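Local structure of probable ABC transporter extracellular-binding protein YckB (Bacillus subtilis, 2IEE) at residues Y49-E52 against V53-A57; V93-D96 against R97-K100; V142-E145 against V146-K149; I177-D180 against Y181-T185; L240-F244 against F245-D249. The protein probably serves as the extracellular solute-binding component of a binding-protein-dependent ABC transport system, capturing a substrate outside the cell for import. One frame throughout, in Å; residues are numbered along the deposited sequence.

Interaction 1: residues Y49-E52 against V53-A57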
loop_
_atom_site.group_PDB
_atom_site.type_symbol
_atom_site.label_atom_id
_atom_site.label_comp_id
_atom_site.label_asym_id
_atom_site.label_seq_id
_atom_site.Cartn_x
_atom_site.Cartn_y
_atom_site.Cartn_z
ATOM N N TYR A 49 0.174 6.798 -6.310
ATOM C CA TYR A 49 0.082 7.641 -5.127
ATOM C C TYR A 49 1.412 7.974 -4.438
ATOM O O TYR A 49 1.784 9.140 -4.346
ATOM C CB TYR A 49 -0.875 7.024 -4.102
ATOM C CG TYR A 49 -0.952 7.830 -2.826
ATOM C CD1 TYR A 49 -1.495 9.111 -2.820
ATOM C CD2 TYR A 49 -0.431 7.332 -1.640
ATOM C CE1 TYR A 49 -1.511 9.877 -1.663
ATOM C CE2 TYR A 49 -0.442 8.087 -0.475
ATOM C CZ TYR A 49 -0.980 9.356 -0.492
ATOM O OH TYR A 49 -0.980 10.099 0.661
ATOM N N GLU A 50 2.123 6.956 -3.957
ATOM C CA GLU A 50 3.383 7.175 -3.252
ATOM C C GLU A 50 4.455 7.827 -4.122
ATOM O O GLU A 50 5.182 8.709 -3.672
ATOM C CB GLU A 50 3.902 5.850 -2.667
ATOM C CG GLU A 50 5.172 6.017 -1.829
ATOM C CD GLU A 50 5.583 4.756 -1.086
ATOM O OE1 GLU A 50 5.168 3.654 -1.494
ATOM O OE2 GLU A 50 6.339 4.868 -0.100
ATOM N N VAL A 51 4.548 7.390 -5.370
ATOM C CA VAL A 51 5.522 7.947 -6.302
ATOM C C VAL A 51 5.278 9.447 -6.465
ATOM O O VAL A 51 6.213 10.245 -6.392
ATOM C CB VAL A 51 5.425 7.242 -7.677
ATOM C CG1 VAL A 51 6.189 8.012 -8.734
ATOM C CG2 VAL A 51 5.972 5.834 -7.563
ATOM N N GLU A 52 4.021 9.831 -6.664
ATOM C CA GLU A 52 3.694 11.238 -6.847
ATOM C C GLU A 52 3.899 12.034 -5.566
ATOM O O GLU A 52 4.293 13.197 -5.616
ATOM C CB GLU A 52 2.252 11.404 -7.352
ATOM C CG GLU A 52 1.974 10.796 -8.732
ATOM C CD GLU A 52 2.944 11.270 -9.809
ATOM O OE1 GLU A 52 3.376 12.444 -9.763
ATOM O OE2 GLU A 52 3.267 10.472 -10.714
ATOM N N VAL A 53 3.635 11.415 -4.420
ATOM C CA VAL A 53 3.821 12.094 -3.143
ATOM C C VAL A 53 5.294 12.453 -2.968
ATOM O O VAL A 53 5.629 13.557 -2.558
ATOM C CB VAL A 53 3.379 11.203 -1.953
ATOM C CG1 VAL A 53 3.843 11.820 -0.641
ATOM C CG2 VAL A 53 1.855 11.050 -1.952
ATOM N N VAL A 54 6.169 11.504 -3.273
ATOM C CA VAL A 54 7.602 11.727 -3.160
ATOM C C VAL A 54 8.060 12.775 -4.179
ATOM O O VAL A 54 8.794 13.708 -3.849
ATOM C CB VAL A 54 8.378 10.412 -3.409
ATOM C CG1 VAL A 54 9.871 10.685 -3.443
ATOM C CG2 VAL A 54 8.055 9.405 -2.322
ATOM N N ARG A 55 7.611 12.608 -5.421
ATOM C CA ARG A 55 7.966 13.515 -6.506
ATOM C C ARG A 55 7.673 14.962 -6.119
ATOM O O ARG A 55 8.539 15.834 -6.228
ATOM C CB ARG A 55 7.193 13.113 -7.775
ATOM C CG ARG A 55 7.406 13.989 -9.007
ATOM C CD ARG A 55 6.716 13.367 -10.236
ATOM N NE ARG A 55 7.532 12.312 -10.838
ATOM C CZ ARG A 55 7.058 11.183 -11.355
ATOM N NH1 ARG A 55 5.757 10.931 -11.351
ATOM N NH2 ARG A 55 7.892 10.307 -11.895
ATOM N N GLU A 56 6.458 15.203 -5.642
ATOM C CA GLU A 56 6.029 16.536 -5.240
ATOM C C GLU A 56 6.785 17.024 -4.005
ATOM O O GLU A 56 7.161 18.193 -3.918
ATOM C CB GLU A 56 4.519 16.526 -4.969
ATOM C CG GLU A 56 3.913 17.875 -4.604
ATOM C CD GLU A 56 4.053 18.899 -5.720
ATOM O OE1 GLU A 56 4.075 18.496 -6.901
ATOM O OE2 GLU A 56 4.124 20.110 -5.418
ATOM N N ALA A 57 7.008 16.133 -3.045
ATOM C CA ALA A 57 7.727 16.511 -1.836
ATOM C C ALA A 57 9.126 16.973 -2.231
ATOM O O ALA A 57 9.616 17.994 -1.754
ATOM C CB ALA A 57 7.806 15.327 -0.877
#
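Val53 lays its CG2 methyl over one face of the Tyr49 ring, 3.8 Å from the ring centroid and 20° off the ring normal, a CH-pi contact displaced toward the rim, where CE1 is 3.6 Å from that methyl. Tyr49 CG lies opposite the backbone N (chi1 177°), which carries the ring alongside the following turn; its OH reaches on to bond Tyr107 O, so tyrosine suits both jobs. The spacing is the i to i+4 step of an alpha helix, and Val53 N donates to Tyr49 O at 2.9 Å. In this family 3 solute-binding fold, helix 49-60 packs against helices 218-234 and 236-244. Glu52 and Arg55 lie side by side and point the same way, long enough to meet beyond the backbone: Glu52 OE2 forms a salt bridge with Arg55 NH1 at 2.6 Å, carboxylate and guanidinium planes 45° apart. Thr47 OG1 also bonds Glu52 OE2. Val51 CG1 lies over one guanidinium face, at its NH1 end, 3.9 Å from Arg55 NH1.

Interaction 2: residues V93-D96 against R97-K100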
loop_
_atom_site.group_PDB
_atom_site.type_symbol
_atom_site.label_atom_id
_atom_site.label_comp_id
_atom_site.label_asym_id
_atom_site.label_seq_id
_atom_site.Cartn_x
_atom_site.Cartn_y
_atom_site.Cartn_z
ATOM N N VAL A 93 5.589 0.969 8.639
ATOM C CA VAL A 93 6.410 1.502 9.706
ATOM C C VAL A 93 6.262 0.459 10.806
ATOM O O VAL A 93 5.145 0.127 11.190
ATOM C CB VAL A 93 5.863 2.844 10.236
ATOM C CG1 VAL A 93 6.739 3.342 11.375
ATOM C CG2 VAL A 93 5.806 3.864 9.115
ATOM N N THR A 94 7.378 -0.085 11.279
ATOM C CA THR A 94 7.346 -1.069 12.357
ATOM C C THR A 94 8.455 -0.706 13.329
ATOM O O THR A 94 9.442 -0.084 12.940
ATOM C CB THR A 94 7.593 -2.503 11.854
ATOM O OG1 THR A 94 8.957 -2.631 11.433
ATOM C CG2 THR A 94 6.658 -2.836 10.692
ATOM N N LYS A 95 8.293 -1.087 14.592
ATOM C CA LYS A 95 9.296 -0.783 15.598
ATOM C C LYS A 95 10.634 -1.395 15.230
ATOM O O LYS A 95 11.677 -0.768 15.403
ATOM C CB LYS A 95 8.848 -1.283 16.972
ATOM C CG LYS A 95 8.052 -0.252 17.748
ATOM C CD LYS A 95 7.742 -0.725 19.156
ATOM C CE LYS A 95 7.360 0.445 20.040
ATOM N NZ LYS A 95 8.506 1.387 20.157
ATOM N N ASP A 96 10.600 -2.616 14.708
ATOM C CA ASP A 96 11.820 -3.301 14.307
ATOM C C ASP A 96 12.583 -2.486 13.264
ATOM O O ASP A 96 13.784 -2.257 13.397
ATOM C CB ASP A 96 11.486 -4.683 13.744
ATOM C CG ASP A 96 12.696 -5.378 13.152
ATOM O OD1 ASP A 96 13.670 -5.621 13.896
ATOM O OD2 ASP A 96 12.675 -5.677 11.939
ATOM N N ARG A 97 11.875 -2.039 12.232
ATOM C CA ARG A 97 12.493 -1.256 11.169
ATOM C C ARG A 97 12.950 0.117 11.633
ATOM O O ARG A 97 13.947 0.637 11.142
ATOM C CB ARG A 97 11.522 -1.097 9.999
ATOM C CG ARG A 97 11.256 -2.390 9.261
ATOM C CD ARG A 97 10.190 -2.220 8.198
ATOM N NE ARG A 97 10.003 -3.449 7.441
ATOM C CZ ARG A 97 8.948 -3.707 6.677
ATOM N NH1 ARG A 97 7.970 -2.814 6.566
ATOM N NH2 ARG A 97 8.869 -4.861 6.030
ATOM N N GLU A 98 12.226 0.698 12.584
ATOM C CA GLU A 98 12.559 2.023 13.101
ATOM C C GLU A 98 13.901 2.101 13.823
ATOM O O GLU A 98 14.434 3.191 14.028
ATOM C CB GLU A 98 11.457 2.517 14.037
ATOM C CG GLU A 98 10.150 2.843 13.344
ATOM C CD GLU A 98 9.121 3.414 14.298
ATOM O OE1 GLU A 98 8.816 2.754 15.309
ATOM O OE2 GLU A 98 8.620 4.526 14.038
ATOM N N GLU A 99 14.444 0.958 14.224
ATOM C CA GLU A 99 15.731 0.955 14.905
ATOM C C GLU A 99 16.860 0.832 13.896
ATOM O O GLU A 99 18.017 1.115 14.208
ATOM C CB GLU A 99 15.805 -0.192 15.919
ATOM C CG GLU A 99 15.475 0.233 17.342
ATOM C CD GLU A 99 14.135 0.941 17.445
ATOM O OE1 GLU A 99 13.089 0.259 17.356
ATOM O OE2 GLU A 99 14.127 2.182 17.604
ATOM N N LYS A 100 16.509 0.421 12.680
ATOM C CA LYS A 100 17.481 0.241 11.609
ATOM C C LYS A 100 17.438 1.358 10.566
ATOM O O LYS A 100 18.419 1.592 9.867
ATOM C CB LYS A 100 17.244 -1.097 10.900
ATOM C CG LYS A 100 17.319 -2.338 11.783
ATOM C CD LYS A 100 17.094 -3.596 10.943
ATOM C CE LYS A 100 17.269 -4.879 11.747
ATOM N NZ LYS A 100 16.192 -5.082 12.752
#
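Glu98 reaches back across Thr94 to Val93. Its CB lies 3.5 Å from Thr94 O, the carbonyl to which Glu98 N donates a backbone hydrogen bond, and CG stays beside the same oxygen. From CG onward the chain is extended, so the carboxylate is carried past the carbonyl. There OE1 stands 3.6 Å from Lys95 CA. The other oxygen, Glu98 OE2, ends 3.5 Å from Val93 CG1. CB and CG thus lie against the Thr94 carbonyl, and the carboxylate itself rests beside the Val93 methyl, at a surface where acidic and basic residues are mixed. Asp96 and Lys100, four residues apart, use that surface for a salt bridge, OD1 to NZ at 2.8 Å; the lysine bends at its last torsion to bring the ammonium round. Arg97 sends its extended side chain another way, and its NH1 bonds Asp92 O. Thr94 starts the turn. Its OG1 sits between its own N and carbonyl carbon (chi1 70°) and accepts from Arg97 N at 3.1 Å with a fairly straight N-H (162°). Threonine suits the place because its hydroxyl can replace a missing backbone acceptor. Glu99 N has just weak bonds, to Lys95 O and Asp96 O, and the arrangement is that of a short surface helix opened by a threonine N-cap.

Interaction 3: residues V142-E145 against V146-K149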
loop_
_atom_site.group_PDB
_atom_site.type_symbol
_atom_site.label_atom_id
_atom_site.label_comp_id
_atom_site.label_asym_id
_atom_site.label_seq_id
_atom_site.Cartn_x
_atom_site.Cartn_y
_atom_site.Cartn_z
ATOM N N VAL A 142 0.719 -11.741 4.006
ATOM C CA VAL A 142 0.249 -11.769 5.373
ATOM C C VAL A 142 -1.271 -11.957 5.368
ATOM O O VAL A 142 -1.848 -12.467 6.324
ATOM C CB VAL A 142 0.615 -10.460 6.097
ATOM C CG1 VAL A 142 -0.223 -9.311 5.558
ATOM C CG2 VAL A 142 0.433 -10.626 7.588
ATOM N N TYR A 143 -1.912 -11.553 4.275
ATOM C CA TYR A 143 -3.359 -11.689 4.155
ATOM C C TYR A 143 -3.786 -13.159 4.107
ATOM O O TYR A 143 -4.768 -13.539 4.748
ATOM C CB TYR A 143 -3.857 -10.957 2.906
ATOM C CG TYR A 143 -3.619 -9.467 2.961
ATOM C CD1 TYR A 143 -4.330 -8.666 3.845
ATOM C CD2 TYR A 143 -2.648 -8.867 2.165
ATOM C CE1 TYR A 143 -4.077 -7.298 3.942
ATOM C CE2 TYR A 143 -2.387 -7.502 2.252
ATOM C CZ TYR A 143 -3.104 -6.722 3.145
ATOM O OH TYR A 143 -2.833 -5.376 3.257
HETATM N N MSE A 144 -3.053 -13.981 3.357
HETATM C CA MSE A 144 -3.373 -15.408 3.250
HETATM C C MSE A 144 -3.014 -16.102 4.565
HETATM O O MSE A 144 -3.615 -17.111 4.936
HETATM C CB MSE A 144 -2.599 -16.049 2.087
HETATM C CG MSE A 144 -2.995 -17.493 1.759
HETATM SE SE MSE A 144 -4.888 -17.734 1.360
HETATM C CE MSE A 144 -5.359 -18.784 2.909
ATOM N N GLU A 145 -2.033 -15.546 5.269
ATOM C CA GLU A 145 -1.605 -16.097 6.546
ATOM C C GLU A 145 -2.738 -15.892 7.553
ATOM O O GLU A 145 -3.026 -16.763 8.379
ATOM C CB GLU A 145 -0.339 -15.383 7.022
ATOM C CG GLU A 145 0.510 -16.207 7.963
ATOM C CD GLU A 145 0.887 -17.546 7.358
ATOM O OE1 GLU A 145 1.343 -17.560 6.192
ATOM O OE2 GLU A 145 0.735 -18.579 8.048
ATOM N N VAL A 146 -3.376 -14.729 7.480
ATOM C CA VAL A 146 -4.487 -14.419 8.365
ATOM C C VAL A 146 -5.577 -15.465 8.143
ATOM O O VAL A 146 -6.068 -16.078 9.088
ATOM C CB VAL A 146 -5.047 -13.017 8.062
ATOM C CG1 VAL A 146 -6.349 -12.784 8.825
ATOM C CG2 VAL A 146 -4.013 -11.968 8.445
ATOM N N ALA A 147 -5.935 -15.672 6.881
ATOM C CA ALA A 147 -6.966 -16.639 6.519
ATOM C C ALA A 147 -6.649 -18.011 7.097
ATOM O O ALA A 147 -7.523 -18.677 7.652
ATOM C CB ALA A 147 -7.093 -16.728 5.001
ATOM N N ARG A 148 -5.393 -18.431 6.971
ATOM C CA ARG A 148 -4.983 -19.731 7.488
ATOM C C ARG A 148 -5.129 -19.819 9.004
ATOM O O ARG A 148 -5.625 -20.816 9.526
ATOM C CB ARG A 148 -3.536 -20.040 7.076
ATOM C CG ARG A 148 -3.380 -20.420 5.606
ATOM C CD ARG A 148 -2.007 -21.025 5.333
ATOM N NE ARG A 148 -0.972 -20.013 5.142
ATOM C CZ ARG A 148 -0.646 -19.490 3.963
ATOM N NH1 ARG A 148 -1.269 -19.887 2.859
ATOM N NH2 ARG A 148 0.302 -18.563 3.888
ATOM N N LYS A 149 -4.700 -18.773 9.703
ATOM C CA LYS A 149 -4.788 -18.732 11.161
ATOM C C LYS A 149 -6.209 -19.000 11.632
ATOM O O LYS A 149 -6.422 -19.519 12.723
ATOM C CB LYS A 149 -4.342 -17.364 11.677
ATOM C CG LYS A 149 -4.510 -17.169 13.177
ATOM C CD LYS A 149 -4.116 -15.752 13.574
ATOM C CE LYS A 149 -4.229 -15.524 15.074
ATOM N NZ LYS A 149 -5.624 -15.717 15.560
#
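Glu145 OE1 accepts from Arg148 NH2 at 2.7 Å, a nearly straight bond (170°) that is also a salt bridge between residues one helical turn apart. The oxygen lies in the guanidinium plane, but the arginine approaches from above the carboxylate, and the two planes stand 59° apart. Bends in both chains make this possible, at chi2 of Glu145 and at chi3 of Arg148, which folds the guanidinium back over the helix; Met144 O then lies 3.9 Å above the plane on one of its faces. Arg148 NH1 also has a long, weak ion pair with Glu154. Long flexible residues suit this exposed flank of the helix, since their charges can pair while their carbons follow the helix surface. Met144, present as selenomethionine, crosses Arg148 at about a right angle. Twisted at chi2 and chi3, it brings CE to 3.7 Å from Arg148 CG and, more tightly than usual, 3.4 Å from Ala147 CB, where alanine, with its single methyl, allows the close approach. Backbone bonds continue underneath, among them Lys149 N to Glu145 O at 2.9 Å. Val146 and Ala147 are buried and belong to the apolar side of the helix. Helix 142-149 is the crossover of a beta-alpha-beta unit between strands 134-136 and 153-154; Val146 and Ala147 rest on Leu178 of strand 176-180, and Val146 also touches Tyr204 and Met205 of strand 197-214.

Interaction 4: residues I177-D180 against Y181-T185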
loop_
_atom_site.group_PDB
_atom_site.type_symbol
_atom_site.label_atom_id
_atom_site.label_comp_id
_atom_site.label_asym_id
_atom_site.label_seq_id
_atom_site.Cartn_x
_atom_site.Cartn_y
_atom_site.Cartn_z
ATOM N N ILE A 177 -12.072 -13.054 0.031
ATOM C CA ILE A 177 -10.772 -12.562 -0.415
ATOM C C ILE A 177 -10.293 -11.603 0.667
ATOM O O ILE A 177 -10.997 -10.654 1.012
ATOM C CB ILE A 177 -10.845 -11.739 -1.717
ATOM C CG1 ILE A 177 -11.477 -12.558 -2.835
ATOM C CG2 ILE A 177 -9.427 -11.310 -2.141
ATOM C CD1 ILE A 177 -10.713 -13.801 -3.155
ATOM N N LEU A 178 -9.102 -11.853 1.197
ATOM C CA LEU A 178 -8.524 -10.992 2.227
ATOM C C LEU A 178 -7.466 -10.100 1.578
ATOM O O LEU A 178 -6.571 -10.595 0.895
ATOM C CB LEU A 178 -7.881 -11.846 3.322
ATOM C CG LEU A 178 -8.593 -11.946 4.678
ATOM C CD1 LEU A 178 -10.086 -12.143 4.483
ATOM C CD2 LEU A 178 -7.983 -13.086 5.487
ATOM N N ASN A 179 -7.570 -8.788 1.773
ATOM C CA ASN A 179 -6.598 -7.871 1.185
ATOM C C ASN A 179 -6.707 -6.509 1.865
ATOM O O ASN A 179 -7.528 -6.323 2.761
ATOM C CB ASN A 179 -6.859 -7.729 -0.324
ATOM C CG ASN A 179 -5.621 -7.274 -1.096
ATOM O OD1 ASN A 179 -4.585 -6.952 -0.511
ATOM N ND2 ASN A 179 -5.731 -7.246 -2.419
ATOM N N ASP A 180 -5.868 -5.571 1.438
ATOM C CA ASP A 180 -5.866 -4.210 1.977
ATOM C C ASP A 180 -7.226 -3.541 1.707
ATOM O O ASP A 180 -7.801 -3.708 0.636
ATOM C CB ASP A 180 -4.755 -3.404 1.305
ATOM C CG ASP A 180 -4.812 -1.935 1.644
ATOM O OD1 ASP A 180 -4.374 -1.558 2.752
ATOM O OD2 ASP A 180 -5.307 -1.156 0.804
ATOM N N TYR A 181 -7.726 -2.781 2.674
ATOM C CA TYR A 181 -9.014 -2.113 2.532
ATOM C C TYR A 181 -9.137 -1.286 1.262
ATOM O O TYR A 181 -10.040 -1.493 0.453
ATOM C CB TYR A 181 -9.269 -1.202 3.725
ATOM C CG TYR A 181 -10.471 -0.304 3.548
ATOM C CD1 TYR A 181 -11.743 -0.836 3.341
ATOM C CD2 TYR A 181 -10.341 1.077 3.616
ATOM C CE1 TYR A 181 -12.861 -0.006 3.213
ATOM C CE2 TYR A 181 -11.447 1.913 3.490
ATOM C CZ TYR A 181 -12.699 1.368 3.291
ATOM O OH TYR A 181 -13.782 2.204 3.178
ATOM N N TYR A 182 -8.232 -0.331 1.101
ATOM C CA TYR A 182 -8.272 0.531 -0.064
ATOM C C TYR A 182 -8.203 -0.209 -1.392
ATOM O O TYR A 182 -8.915 0.154 -2.328
ATOM C CB TYR A 182 -7.180 1.592 0.048
ATOM C CG TYR A 182 -7.513 2.596 1.121
ATOM C CD1 TYR A 182 -8.648 3.403 1.013
ATOM C CD2 TYR A 182 -6.727 2.715 2.268
ATOM C CE1 TYR A 182 -8.999 4.303 2.020
ATOM C CE2 TYR A 182 -7.069 3.614 3.281
ATOM C CZ TYR A 182 -8.205 4.404 3.152
ATOM O OH TYR A 182 -8.552 5.285 4.155
ATOM N N LEU A 183 -7.376 -1.249 -1.479
ATOM C CA LEU A 183 -7.284 -2.012 -2.722
ATOM C C LEU A 183 -8.618 -2.664 -3.014
ATOM O O LEU A 183 -9.002 -2.811 -4.175
ATOM C CB LEU A 183 -6.230 -3.108 -2.631
ATOM C CG LEU A 183 -4.783 -2.656 -2.470
ATOM C CD1 LEU A 183 -3.888 -3.894 -2.453
ATOM C CD2 LEU A 183 -4.404 -1.718 -3.613
ATOM N N GLN A 184 -9.323 -3.061 -1.958
ATOM C CA GLN A 184 -10.613 -3.707 -2.142
ATOM C C GLN A 184 -11.720 -2.713 -2.499
ATOM O O GLN A 184 -12.662 -3.079 -3.189
ATOM C CB GLN A 184 -10.989 -4.532 -0.899
ATOM C CG GLN A 184 -9.942 -5.601 -0.564
ATOM C CD GLN A 184 -10.494 -6.789 0.215
ATOM O OE1 GLN A 184 -11.095 -6.633 1.279
ATOM N NE2 GLN A 184 -10.275 -7.985 -0.311
ATOM N N THR A 185 -11.613 -1.464 -2.049
ATOM C CA THR A 185 -12.638 -0.477 -2.393
ATOM C C THR A 185 -12.556 -0.225 -3.896
ATOM O O THR A 185 -13.558 0.067 -4.550
ATOM C CB THR A 185 -12.431 0.869 -1.684
ATOM O OG1 THR A 185 -11.210 1.462 -2.134
ATOM C CG2 THR A 185 -12.391 0.682 -0.172
HETATM O O HOH W 1 -9.016 -7.651 -3.163
#
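With chi1 at 171°, Asp180 turns its carboxylate over the first turn of the helix that follows it, and OD2 accepts from Leu183 N at 3.1 Å, on its anti side. This is an N-cap: aspartate suits it because its short chain supplies an acceptor, and its negative charge should be welcome at a helix start. The other oxygen, OD1, bonds Ser110 OG. Gln184 sets off with chi1 near -58° and then runs extended back along the strand, where NE2 donates to Ile177 O at 3.1 Å, almost straight (170°) but from above the carbonyl plane. Water 1 takes another bond from Gln184 NE2 and a weak one from Asn179 ND2, while Thr113 OG1 bonds Gln184 OE1; an amide suits a site needing both donor and acceptor. Leu183 CD1 lies 3.7 Å from Asn179 OD1. Strand 177-180 pairs with strand 108-116 and, on its other side in the sheet, neighbours strand 134-136; helix 142-149 covers Leu178, and Tyr181 and Gln184 reach Ile198 of strand 197-214.

Interaction 5: residues L240-F244 against F245-D249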
loop_
_atom_site.group_PDB
_atom_site.type_symbol
_atom_site.label_atom_id
_atom_site.label_comp_id
_atom_site.label_asym_id
_atom_site.label_seq_id
_atom_site.Cartn_x
_atom_site.Cartn_y
_atom_site.Cartn_z
ATOM N N LEU A 240 -3.765 14.038 -4.054
ATOM C CA LEU A 240 -3.116 12.927 -4.742
ATOM C C LEU A 240 -3.802 11.604 -4.402
ATOM O O LEU A 240 -3.953 10.734 -5.258
ATOM C CB LEU A 240 -1.633 12.871 -4.359
ATOM C CG LEU A 240 -0.749 13.964 -4.965
ATOM C CD1 LEU A 240 0.616 13.948 -4.308
ATOM C CD2 LEU A 240 -0.625 13.746 -6.473
ATOM N N SER A 241 -4.213 11.460 -3.146
ATOM C CA SER A 241 -4.888 10.249 -2.687
ATOM C C SER A 241 -6.191 10.006 -3.436
ATOM O O SER A 241 -6.441 8.912 -3.932
ATOM C CB SER A 241 -5.191 10.345 -1.191
ATOM O OG SER A 241 -5.966 9.239 -0.766
ATOM N N LYS A 242 -7.020 11.039 -3.511
ATOM C CA LYS A 242 -8.312 10.940 -4.179
ATOM C C LYS A 242 -8.145 10.573 -5.639
ATOM O O LYS A 242 -8.976 9.866 -6.210
ATOM C CB LYS A 242 -9.074 12.258 -4.026
ATOM C CG LYS A 242 -9.450 12.565 -2.573
ATOM C CD LYS A 242 -10.139 13.912 -2.427
ATOM C CE LYS A 242 -11.361 14.015 -3.327
ATOM N NZ LYS A 242 -12.180 15.202 -2.963
ATOM N N GLN A 243 -7.053 11.037 -6.235
ATOM C CA GLN A 243 -6.767 10.746 -7.628
ATOM C C GLN A 243 -6.453 9.271 -7.862
ATOM O O GLN A 243 -6.917 8.678 -8.833
ATOM C CB GLN A 243 -5.588 11.596 -8.115
ATOM C CG GLN A 243 -5.034 11.138 -9.457
ATOM C CD GLN A 243 -3.878 11.986 -9.951
ATOM O OE1 GLN A 243 -3.367 11.773 -11.055
ATOM N NE2 GLN A 243 -3.458 12.953 -9.140
ATOM N N PHE A 244 -5.667 8.678 -6.969
ATOM C CA PHE A 244 -5.268 7.283 -7.112
ATOM C C PHE A 244 -6.118 6.254 -6.393
ATOM O O PHE A 244 -6.093 5.074 -6.748
ATOM C CB PHE A 244 -3.804 7.132 -6.692
ATOM C CG PHE A 244 -2.853 7.748 -7.667
ATOM C CD1 PHE A 244 -2.565 7.110 -8.867
ATOM C CD2 PHE A 244 -2.301 8.997 -7.422
ATOM C CE1 PHE A 244 -1.743 7.710 -9.811
ATOM C CE2 PHE A 244 -1.479 9.605 -8.360
ATOM C CZ PHE A 244 -1.201 8.956 -9.559
ATOM N N PHE A 245 -6.875 6.690 -5.395
ATOM C CA PHE A 245 -7.725 5.780 -4.642
ATOM C C PHE A 245 -9.225 6.081 -4.773
ATOM O O PHE A 245 -9.982 5.968 -3.811
ATOM C CB PHE A 245 -7.297 5.792 -3.170
ATOM C CG PHE A 245 -6.000 5.073 -2.912
ATOM C CD1 PHE A 245 -5.964 3.682 -2.818
ATOM C CD2 PHE A 245 -4.806 5.784 -2.771
ATOM C CE1 PHE A 245 -4.754 3.007 -2.587
ATOM C CE2 PHE A 245 -3.595 5.124 -2.542
ATOM C CZ PHE A 245 -3.573 3.727 -2.448
ATOM N N ASN A 246 -9.634 6.464 -5.979
ATOM C CA ASN A 246 -11.031 6.759 -6.302
ATOM C C ASN A 246 -11.804 7.614 -5.291
ATOM O O ASN A 246 -12.856 7.206 -4.781
ATOM C CB ASN A 246 -11.779 5.442 -6.567
ATOM C CG ASN A 246 -13.102 5.650 -7.291
ATOM O OD1 ASN A 246 -13.204 6.464 -8.203
ATOM N ND2 ASN A 246 -14.115 4.899 -6.892
ATOM N N LYS A 247 -11.263 8.800 -5.018
ATOM C CA LYS A 247 -11.850 9.793 -4.111
ATOM C C LYS A 247 -11.657 9.548 -2.611
ATOM O O LYS A 247 -12.067 10.367 -1.784
ATOM C CB LYS A 247 -13.337 9.978 -4.422
ATOM C CG LYS A 247 -13.656 10.213 -5.904
ATOM C CD LYS A 247 -12.805 11.323 -6.524
ATOM C CE LYS A 247 -13.178 11.579 -7.984
ATOM N NZ LYS A 247 -13.160 10.328 -8.802
ATOM N N ALA A 248 -11.029 8.434 -2.255
ATOM C CA ALA A 248 -10.776 8.149 -0.848
ATOM C C ALA A 248 -9.497 8.887 -0.453
ATOM O O ALA A 248 -8.650 9.166 -1.306
ATOM C CB ALA A 248 -10.608 6.664 -0.640
ATOM N N ASP A 249 -9.361 9.214 0.830
ATOM C CA ASP A 249 -8.167 9.920 1.309
ATOM C C ASP A 249 -7.409 9.028 2.286
ATOM O O ASP A 249 -7.699 9.007 3.488
ATOM C CB ASP A 249 -8.556 11.234 1.992
ATOM C CG ASP A 249 -7.352 11.993 2.521
ATOM O OD1 ASP A 249 -6.210 11.575 2.238
ATOM O OD2 ASP A 249 -7.542 13.014 3.215
HETATM O O HOH W 2 -8.509 6.506 -8.703
#
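The Phe245 ring turns its edge to Ser241 O, which lies near the ring plane 3.7 Å from CD2, while one face of the Phe244 ring carries Gln243 CG, toward its rim. Both aromatic residues are buried, as suits the end of a helix that packs inward. Ser241 O also accepts a bond from Phe245 N at 2.7 Å, the last ordinary helical bond. Beyond it Phe245 leaves helical angles, and a type I' turn runs from Phe245 to Ala248. Both central residues, Asn246 and Lys247, have positive phi, which asparagine tolerates well. Lys247 N donates to Lys242 O at 2.8 Å, on a lone pair and nearly straight (166°), recalling the outer bond of a Schellman motif; water 2 spans the inner pair, bonding Gln243 O and Asn246 N. Ser241 suits its place because its small hydroxyl, opposite the backbone N (chi1 174°), can donate to Ala248 O at 2.7 Å and accept a bond from Val250 N as well. Asp249 OD2 bonds Thr238 OG1, tying the returning chain to the helix. Around this turn, Leu240 and Phe244 rest on Glu52 of helix 49-60, Ser241 on Tyr49, Asn246 on Leu186 and Ala189, and Ala248 on Tyr182 of helix 181-190.

Interactions 1, 5, 4 and 3 form a chain of neighbours. Interaction 5 packs directly on interaction 1, their centres 13 Å apart, with Tyr49 CE1 3.5 Å from Ser241 N. It also meets interaction 4, 15 Å away between centres, where Tyr182 CB lies 3.7 Å from Phe245 CD1. Interaction 4 in turn touches interaction 3, centres 14 Å apart, the Tyr143 ring lying against Asn179 and Asp180, and Leu178 against the Tyr143 carbonyl. Interactions 1 and 3, whose centres are 31 Å apart, lie on opposite sides of the chain's centre, in keeping with the two-lobed shape of solute-binding proteins, which bind ligand between lobes. Interaction 2 stands alone, about 9 Å from interaction 1 between nearest atoms.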